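Local coordinates for similar to yteR (Bacilus subtilis) (Clostridium acetobutylicum, PDB 4WU0), which is a family 105 glycoside hydrolase, related to YteR, that probably cleaves unsaturated rhamnogalacturonan fragments of pectin, at residues A[238-241]-A[247-250]; A[225-230]-A[280-285]. All blocks are in the same frame, centred on the assembly; numbering follows the deposited sequence.

Both contacts are built on helix 223-240, one near each of its ends. Contact 2 sets its early turns, 225-230, against the loop 280-285 that follows helix 264-279, whereas contact 1 folds the chain just beyond its last turn back on itself, 238-241 against 247-250. Their centres lie about 19 Å apart and their nearest atoms about 8 Å, so the two do not touch. Helix 264-279 joins them, because W248 of contact 1 packs on it and the loop of contact 2 leaves its C-terminal end. The centres of contacts 1 and 2 sit about 17 and 18 Å from the centre of the chain, within its (alpha/alpha)6 barrel.

Contact 1 (A[238-241]-A[247-250]); sequences LKVQ and VWYQ
Q241 lays its side chain across one face of the W248 indole, beginning at the backbone, where CA of Q241 sits 3.5 Å from NE1 of W248. CB follows the ring outward, 3.8 Å from CZ2 of W248. CG, anti to the backbone N (chi1 -177°), is the atom that lies over the six-membered ring, 4.1 Å from its centroid, in a CH-pi contact displaced toward the rim. Beyond CG the chain stays extended, and the amide plane is inclined only 23° to the indole. NE2 of Q241 passes 3.8 Å from CH2 of W248, but its hydrogen bond goes to the carbonyl of K246, which ties the tip to the residue just before 247-250.

The two segments flank the short loop in which the chain doubles back after helix 223-240 of the (alpha/alpha)6 barrel. W248 lies between 238-241 and helix 264-279. Its NE1-H is bonded to the carbonyl of L237 in the last turns of helix 223-240, so the one polar atom of this buried ring is satisfied, and other parts of the side chain pack on I270, V271 and L274 of helix 264-279.

L238 reaches the indole at its edge, near the ring plane, with CD2 4.2 Å from CZ2 of W248. V240 comes in from the five-membered end, its CG2 4.2 Å from CD1 of W248, the two side chains crossing at about a right angle. A water bridges the two backbones, donating to O of V240 at 2.8 Å and accepting from N of Y249 at 2.9 Å.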
ATOM      1  N   LEU A 238      12.541  -4.886  11.452  1.00 15.75           N
ATOM      2  CA  LEU A 238      13.125  -6.150  11.860  1.00 16.18           C
ATOM      3  C   LEU A 238      13.293  -6.233  13.381  1.00 19.18           C
ATOM      4  O   LEU A 238      13.223  -7.323  13.964  1.00 19.02           O
ATOM      5  CB  LEU A 238      14.454  -6.407  11.126  1.00 17.54           C
ATOM      6  CG  LEU A 238      14.256  -6.751   9.639  1.00 19.65           C
ATOM      7  CD1 LEU A 238      15.564  -6.822   8.887  1.00 23.15           C
ATOM      8  CD2 LEU A 238      13.524  -8.069   9.489  1.00 21.04           C
ATOM      9  N   LYS A 239      13.496  -5.090  14.034  1.00 15.96           N
ATOM     10  CA  LYS A 239      13.573  -5.068  15.494  1.00 16.54           C
ATOM     11  C   LYS A 239      12.282  -5.503  16.184  1.00 17.61           C
ATOM     12  O   LYS A 239      12.326  -5.989  17.312  1.00 19.71           O
ATOM     13  CB  LYS A 239      13.961  -3.678  16.008  1.00 17.04           C
ATOM     14  CG  LYS A 239      15.420  -3.278  15.734  1.00 21.04           C
ATOM     15  CD  LYS A 239      15.669  -1.835  16.194  1.00 25.83           C
ATOM     16  CE  LYS A 239      17.076  -1.403  15.875  1.00 31.12           C
ATOM     17  NZ  LYS A 239      17.256   0.065  16.039  1.00 30.86           N
ATOM     18  N   VAL A 240      11.144  -5.315  15.528  1.00 16.02           N
ATOM     19  CA  VAL A 240       9.861  -5.664  16.121  1.00 14.95           C
ATOM     20  C   VAL A 240       9.187  -6.863  15.467  1.00 15.06           C
ATOM     21  O   VAL A 240       8.055  -7.198  15.817  1.00 16.69           O
ATOM     22  CB  VAL A 240       8.889  -4.452  16.191  1.00 16.33           C
ATOM     23  CG1 VAL A 240       9.450  -3.395  17.157  1.00 19.47           C
ATOM     24  CG2 VAL A 240       8.583  -3.877  14.802  1.00 16.84           C
ATOM     25  N   GLN A 241       9.894  -7.542  14.566  1.00 15.95           N
ATOM     26  CA  GLN A 241       9.386  -8.775  13.985  1.00 16.88           C
ATOM     27  C   GLN A 241       9.146  -9.765  15.109  1.00 16.04           C
ATOM     28  O   GLN A 241       9.985  -9.905  15.990  1.00 16.50           O
ATOM     29  CB  GLN A 241      10.401  -9.359  13.013  1.00 16.36           C
ATOM     30  CG  GLN A 241       9.964 -10.615  12.282  1.00 17.03           C
ATOM     31  CD  GLN A 241      11.115 -11.279  11.525  1.00 16.61           C
ATOM     32  OE1 GLN A 241      12.248 -11.295  11.989  1.00 21.89           O
ATOM     33  NE2 GLN A 241      10.816 -11.841  10.382  1.00 15.96           N
ATOM     34  N   VAL A 247       6.469 -12.844  11.559  1.00 12.84           N
ATOM     35  CA  VAL A 247       5.623 -11.816  10.973  1.00 14.99           C
ATOM     36  C   VAL A 247       5.398 -10.681  11.988  1.00 13.24           C
ATOM     37  O   VAL A 247       6.148 -10.577  12.990  1.00 15.01           O
ATOM     38  CB  VAL A 247       4.332 -12.403  10.342  1.00 15.44           C
ATOM     39  CG1 VAL A 247       4.727 -13.533   9.347  1.00 14.84           C
ATOM     40  CG2 VAL A 247       3.356 -12.934  11.376  1.00 14.71           C
ATOM     41  N   TRP A 248       4.422  -9.814  11.707  1.00 13.71           N
ATOM     42  CA  TRP A 248       4.275  -8.560  12.421  1.00 13.41           C
ATOM     43  C   TRP A 248       2.891  -8.364  13.032  1.00 13.21           C
ATOM     44  O   TRP A 248       1.899  -8.871  12.518  1.00 13.75           O
ATOM     45  CB  TRP A 248       4.626  -7.382  11.493  1.00 13.09           C
ATOM     46  CG  TRP A 248       6.106  -7.263  11.267  1.00 12.16           C
ATOM     47  CD1 TRP A 248       6.969  -6.489  11.969  1.00 13.75           C
ATOM     48  CD2 TRP A 248       6.893  -7.948  10.277  1.00 11.65           C
ATOM     49  NE1 TRP A 248       8.239  -6.661  11.504  1.00 14.33           N
ATOM     50  CE2 TRP A 248       8.230  -7.550  10.470  1.00 14.21           C
ATOM     51  CE3 TRP A 248       6.598  -8.868   9.264  1.00 12.82           C
ATOM     52  CZ2 TRP A 248       9.289  -8.029   9.666  1.00 15.63           C
ATOM     53  CZ3 TRP A 248       7.644  -9.358   8.482  1.00 15.35           C
ATOM     54  CH2 TRP A 248       8.974  -8.941   8.700  1.00 15.14           C
ATOM     55  N   TYR A 249       2.861  -7.612  14.131  1.00 14.16           N
ATOM     56  CA  TYR A 249       1.636  -7.294  14.853  1.00 13.72           C
ATOM     57  C   TYR A 249       0.895  -6.089  14.314  1.00 14.57           C
ATOM     58  O   TYR A 249       1.485  -5.186  13.706  1.00 15.59           O
ATOM     59  CB  TYR A 249       1.960  -7.019  16.312  1.00 15.15           C
ATOM     60  CG  TYR A 249       2.303  -8.248  17.097  1.00 14.27           C
ATOM     61  CD1 TYR A 249       1.304  -9.005  17.681  1.00 16.49           C
ATOM     62  CD2 TYR A 249       3.628  -8.651  17.253  1.00 16.36           C
ATOM     63  CE1 TYR A 249       1.605 -10.127  18.405  1.00 17.91           C
ATOM     64  CE2 TYR A 249       3.930  -9.770  17.980  1.00 20.17           C
ATOM     65  CZ  TYR A 249       2.914 -10.512  18.529  1.00 22.06           C
ATOM     66  OH  TYR A 249       3.206 -11.645  19.255  1.00 22.57           O
ATOM     67  N   GLN A 250      -0.412  -6.080  14.558  1.00 12.10           N
ATOM     68  CA  GLN A 250      -1.270  -4.918  14.287  1.00 11.92           C
ATOM     69  C   GLN A 250      -0.720  -3.625  14.892  1.00 12.86           C
ATOM     70  O   GLN A 250      -0.610  -2.613  14.191  1.00 13.66           O
ATOM     71  CB  GLN A 250      -2.676  -5.217  14.834  1.00 12.57           C
ATOM     72  CG  GLN A 250      -3.639  -4.069  14.947  1.00 14.23           C
ATOM     73  CD  GLN A 250      -4.326  -3.751  13.632  1.00 13.85           C
ATOM     74  OE1 GLN A 250      -3.794  -4.041  12.561  1.00 12.66           O
ATOM     75  NE2 GLN A 250      -5.478  -3.096  13.705  1.00 14.31           N
TER
HETATM   76  O   HOH W   1       5.424  -6.473  15.024  1.00 14.95           O

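Contact 2 (A[225-230]-A[280-285]); sequences ALIKIL and LGYLPE
I227 and Y282 meet through side chains that both leave CB with the next carbon anti to the carbonyl carbon. In I227 this torsion (chi1 -70°) sends CG1, and with it CD1, to the Y282 ring (chi1 -50°), while CG2, anti to the backbone N, faces the Y282 carbonyl. One turn further along, chi1 of 177° carries CD2 of L230 to the same ring. The contact is an apolar helix-to-loop junction of the (alpha/alpha)6 barrel, in which the early part of helix 223-240 is covered by the loop between helices 264-279 and 288-302. G281, the first residue to leave helical angles, takes positive phi in a Schellman motif that closes helix 264-279, and the chain then presents Y282 to the neighbouring helix.

I227 crosses the tyrosine at about a right angle, its CD1 4.1 Å from CD1 of Y282. L230 approaches the other flank of the ring more obliquely, with CD2 4.1 Å from CD2 of Y282. Both chains come from the same side of the ring plane; CB of L280 covers the opposite face, 3.6 Å from the plane. CD2 of L283 lies 4.2 Å from CG of L230, and the side chain also packs on V234.

No hydrogen bond joins the two segments directly, but ND2 of N231 bonds both the I227 and the Y282 carbonyls. At this same Y282 carbonyl, CG2 of I227 rests 3.7 Å from O.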
ATOM      1  N   ALA A 225      18.507   9.171  -0.950  1.00 17.68           N
ATOM      2  CA  ALA A 225      17.773   9.492   0.263  1.00 18.41           C
ATOM      3  C   ALA A 225      16.604   8.534   0.495  1.00 18.19           C
ATOM      4  O   ALA A 225      16.384   8.066   1.614  1.00 15.47           O
ATOM      5  CB  ALA A 225      17.283  10.939   0.222  1.00 20.57           C
ATOM      6  N   LEU A 226      15.829   8.254  -0.546  1.00 15.74           N
ATOM      7  CA  LEU A 226      14.696   7.349  -0.388  1.00 14.16           C
ATOM      8  C   LEU A 226      15.166   5.926  -0.093  1.00 14.01           C
ATOM      9  O   LEU A 226      14.552   5.218   0.698  1.00 13.72           O
ATOM     10  CB  LEU A 226      13.753   7.391  -1.591  1.00 14.03           C
ATOM     11  CG  LEU A 226      12.622   8.417  -1.522  1.00 15.31           C
ATOM     12  CD1 LEU A 226      13.159   9.830  -1.508  1.00 17.41           C
ATOM     13  CD2 LEU A 226      11.639   8.224  -2.689  1.00 16.50           C
ATOM     14  N   ILE A 227      16.276   5.510  -0.702  1.00 14.95           N
ATOM     15  CA  ILE A 227      16.831   4.198  -0.419  1.00 14.60           C
ATOM     16  C   ILE A 227      17.266   4.106   1.047  1.00 15.71           C
ATOM     17  O   ILE A 227      17.006   3.102   1.717  1.00 15.66           O
ATOM     18  CB  ILE A 227      17.979   3.866  -1.401  1.00 15.35           C
ATOM     19  CG1 ILE A 227      17.397   3.639  -2.797  1.00 14.97           C
ATOM     20  CG2 ILE A 227      18.778   2.627  -0.965  1.00 15.74           C
ATOM     21  CD1 ILE A 227      18.425   3.594  -3.921  1.00 16.28           C
ATOM     22  N   LYS A 228      17.892   5.164   1.554  1.00 16.73           N
ATOM     23  CA  LYS A 228      18.287   5.195   2.956  1.00 16.32           C
ATOM     24  C   LYS A 228      17.071   5.095   3.880  1.00 17.29           C
ATOM     25  O   LYS A 228      17.091   4.351   4.863  1.00 17.43           O
ATOM     26  CB  LYS A 228      19.104   6.463   3.259  1.00 17.07           C
ATOM     27  CG  LYS A 228      19.499   6.588   4.709  1.00 21.16           C
ATOM     28  CD  LYS A 228      20.242   7.899   4.941  1.00 33.66           C
ATOM     29  CE  LYS A 228      20.954   7.929   6.274  1.00 40.20           C
ATOM     30  NZ  LYS A 228      21.652   9.247   6.459  1.00 50.68           N
ATOM     31  N   ILE A 229      16.019   5.854   3.581  1.00 14.90           N
ATOM     32  CA  ILE A 229      14.800   5.793   4.370  1.00 15.18           C
ATOM     33  C   ILE A 229      14.247   4.373   4.370  1.00 13.73           C
ATOM     34  O   ILE A 229      13.838   3.857   5.400  1.00 14.67           O
ATOM     35  CB  ILE A 229      13.723   6.777   3.810  1.00 14.07           C
ATOM     36  CG1 ILE A 229      14.176   8.219   4.033  1.00 16.96           C
ATOM     37  CG2 ILE A 229      12.343   6.533   4.442  1.00 14.62           C
ATOM     38  CD1 ILE A 229      13.313   9.249   3.326  1.00 19.77           C
ATOM     39  N   LEU A 230      14.235   3.724   3.207  1.00 14.07           N
ATOM     40  CA  LEU A 230      13.754   2.347   3.148  1.00 14.76           C
ATOM     41  C   LEU A 230      14.599   1.409   4.025  1.00 13.40           C
ATOM     42  O   LEU A 230      14.061   0.568   4.773  1.00 15.39           O
ATOM     43  CB  LEU A 230      13.717   1.850   1.701  1.00 14.20           C
ATOM     44  CG  LEU A 230      13.288   0.389   1.517  1.00 12.50           C
ATOM     45  CD1 LEU A 230      11.899   0.118   2.047  1.00 14.76           C
ATOM     46  CD2 LEU A 230      13.337   0.006   0.042  1.00 16.14           C
ATOM     47  N   LEU A 280      16.041  -5.457  -6.192  1.00 15.70           N
ATOM     48  CA  LEU A 280      16.498  -4.270  -6.895  1.00 15.62           C
ATOM     49  C   LEU A 280      17.815  -3.699  -6.324  1.00 15.94           C
ATOM     50  O   LEU A 280      18.351  -2.718  -6.850  1.00 18.41           O
ATOM     51  CB  LEU A 280      15.386  -3.225  -6.902  1.00 17.58           C
ATOM     52  CG  LEU A 280      14.185  -3.633  -7.770  1.00 20.24           C
ATOM     53  CD1 LEU A 280      13.005  -2.733  -7.495  1.00 20.96           C
ATOM     54  CD2 LEU A 280      14.532  -3.608  -9.266  1.00 25.49           C
ATOM     55  N   GLY A 281      18.326  -4.305  -5.261  1.00 16.08           N
ATOM     56  CA  GLY A 281      19.585  -3.863  -4.678  1.00 17.70           C
ATOM     57  C   GLY A 281      19.475  -2.745  -3.649  1.00 16.79           C
ATOM     58  O   GLY A 281      20.513  -2.231  -3.195  1.00 18.78           O
ATOM     59  N   TYR A 282      18.245  -2.373  -3.274  1.00 17.85           N
ATOM     60  CA  TYR A 282      18.059  -1.316  -2.295  1.00 16.03           C
ATOM     61  C   TYR A 282      18.444  -1.797  -0.911  1.00 17.57           C
ATOM     62  O   TYR A 282      18.928  -1.012  -0.089  1.00 19.08           O
ATOM     63  CB  TYR A 282      16.618  -0.798  -2.260  1.00 17.17           C
ATOM     64  CG  TYR A 282      16.030  -0.438  -3.592  1.00 17.14           C
ATOM     65  CD1 TYR A 282      16.827  -0.065  -4.651  1.00 17.97           C
ATOM     66  CD2 TYR A 282      14.657  -0.467  -3.787  1.00 18.68           C
ATOM     67  CE1 TYR A 282      16.273   0.258  -5.872  1.00 17.87           C
ATOM     68  CE2 TYR A 282      14.104  -0.149  -4.989  1.00 16.93           C
ATOM     69  CZ  TYR A 282      14.911   0.215  -6.036  1.00 17.94           C
ATOM     70  OH  TYR A 282      14.379   0.543  -7.273  1.00 19.41           O
ATOM     71  N   LEU A 283      18.235  -3.090  -0.672  1.00 16.48           N
ATOM     72  CA  LEU A 283      18.524  -3.714   0.608  1.00 14.91           C
ATOM     73  C   LEU A 283      19.606  -4.766   0.364  1.00 16.30           C
ATOM     74  O   LEU A 283      19.691  -5.329  -0.740  1.00 18.37           O
ATOM     75  CB  LEU A 283      17.269  -4.384   1.163  1.00 16.33           C
ATOM     76  CG  LEU A 283      16.030  -3.506   1.349  1.00 16.09           C
ATOM     77  CD1 LEU A 283      14.810  -4.342   1.724  1.00 17.42           C
ATOM     78  CD2 LEU A 283      16.283  -2.444   2.420  1.00 16.76           C
ATOM     79  N   PRO A 284      20.432  -5.022   1.372  1.00 16.17           N
ATOM     80  CA  PRO A 284      21.548  -5.951   1.155  1.00 17.05           C
ATOM     81  C   PRO A 284      21.118  -7.405   0.927  1.00 17.00           C
ATOM     82  O   PRO A 284      20.106  -7.855   1.487  1.00 16.38           O
ATOM     83  CB  PRO A 284      22.357  -5.835   2.454  1.00 19.37           C
ATOM     84  CG  PRO A 284      21.401  -5.364   3.473  1.00 20.61           C
ATOM     85  CD  PRO A 284      20.419  -4.488   2.749  1.00 16.93           C
ATOM     86  N   GLU A 285      21.914  -8.144   0.159  1.00 17.78           N
ATOM     87  CA  GLU A 285      21.579  -9.521  -0.180  1.00 19.22           C
ATOM     88  C   GLU A 285      21.599 -10.420   1.047  1.00 19.90           C
ATOM     89  O   GLU A 285      21.027 -11.517   1.042  1.00 20.89           O
ATOM     90  CB  GLU A 285      22.530 -10.058  -1.257  1.00 19.32           C
ATOM     91  CG  GLU A 285      22.359  -9.346  -2.594  1.00 23.20           C
ATOM     92  CD  GLU A 285      23.246  -9.893  -3.690  1.00 28.88           C
ATOM     93  OE1 GLU A 285      23.733 -11.037  -3.556  1.00 29.20           O
ATOM     94  OE2 GLU A 285      23.458  -9.165  -4.688  1.00 27.54           O
TER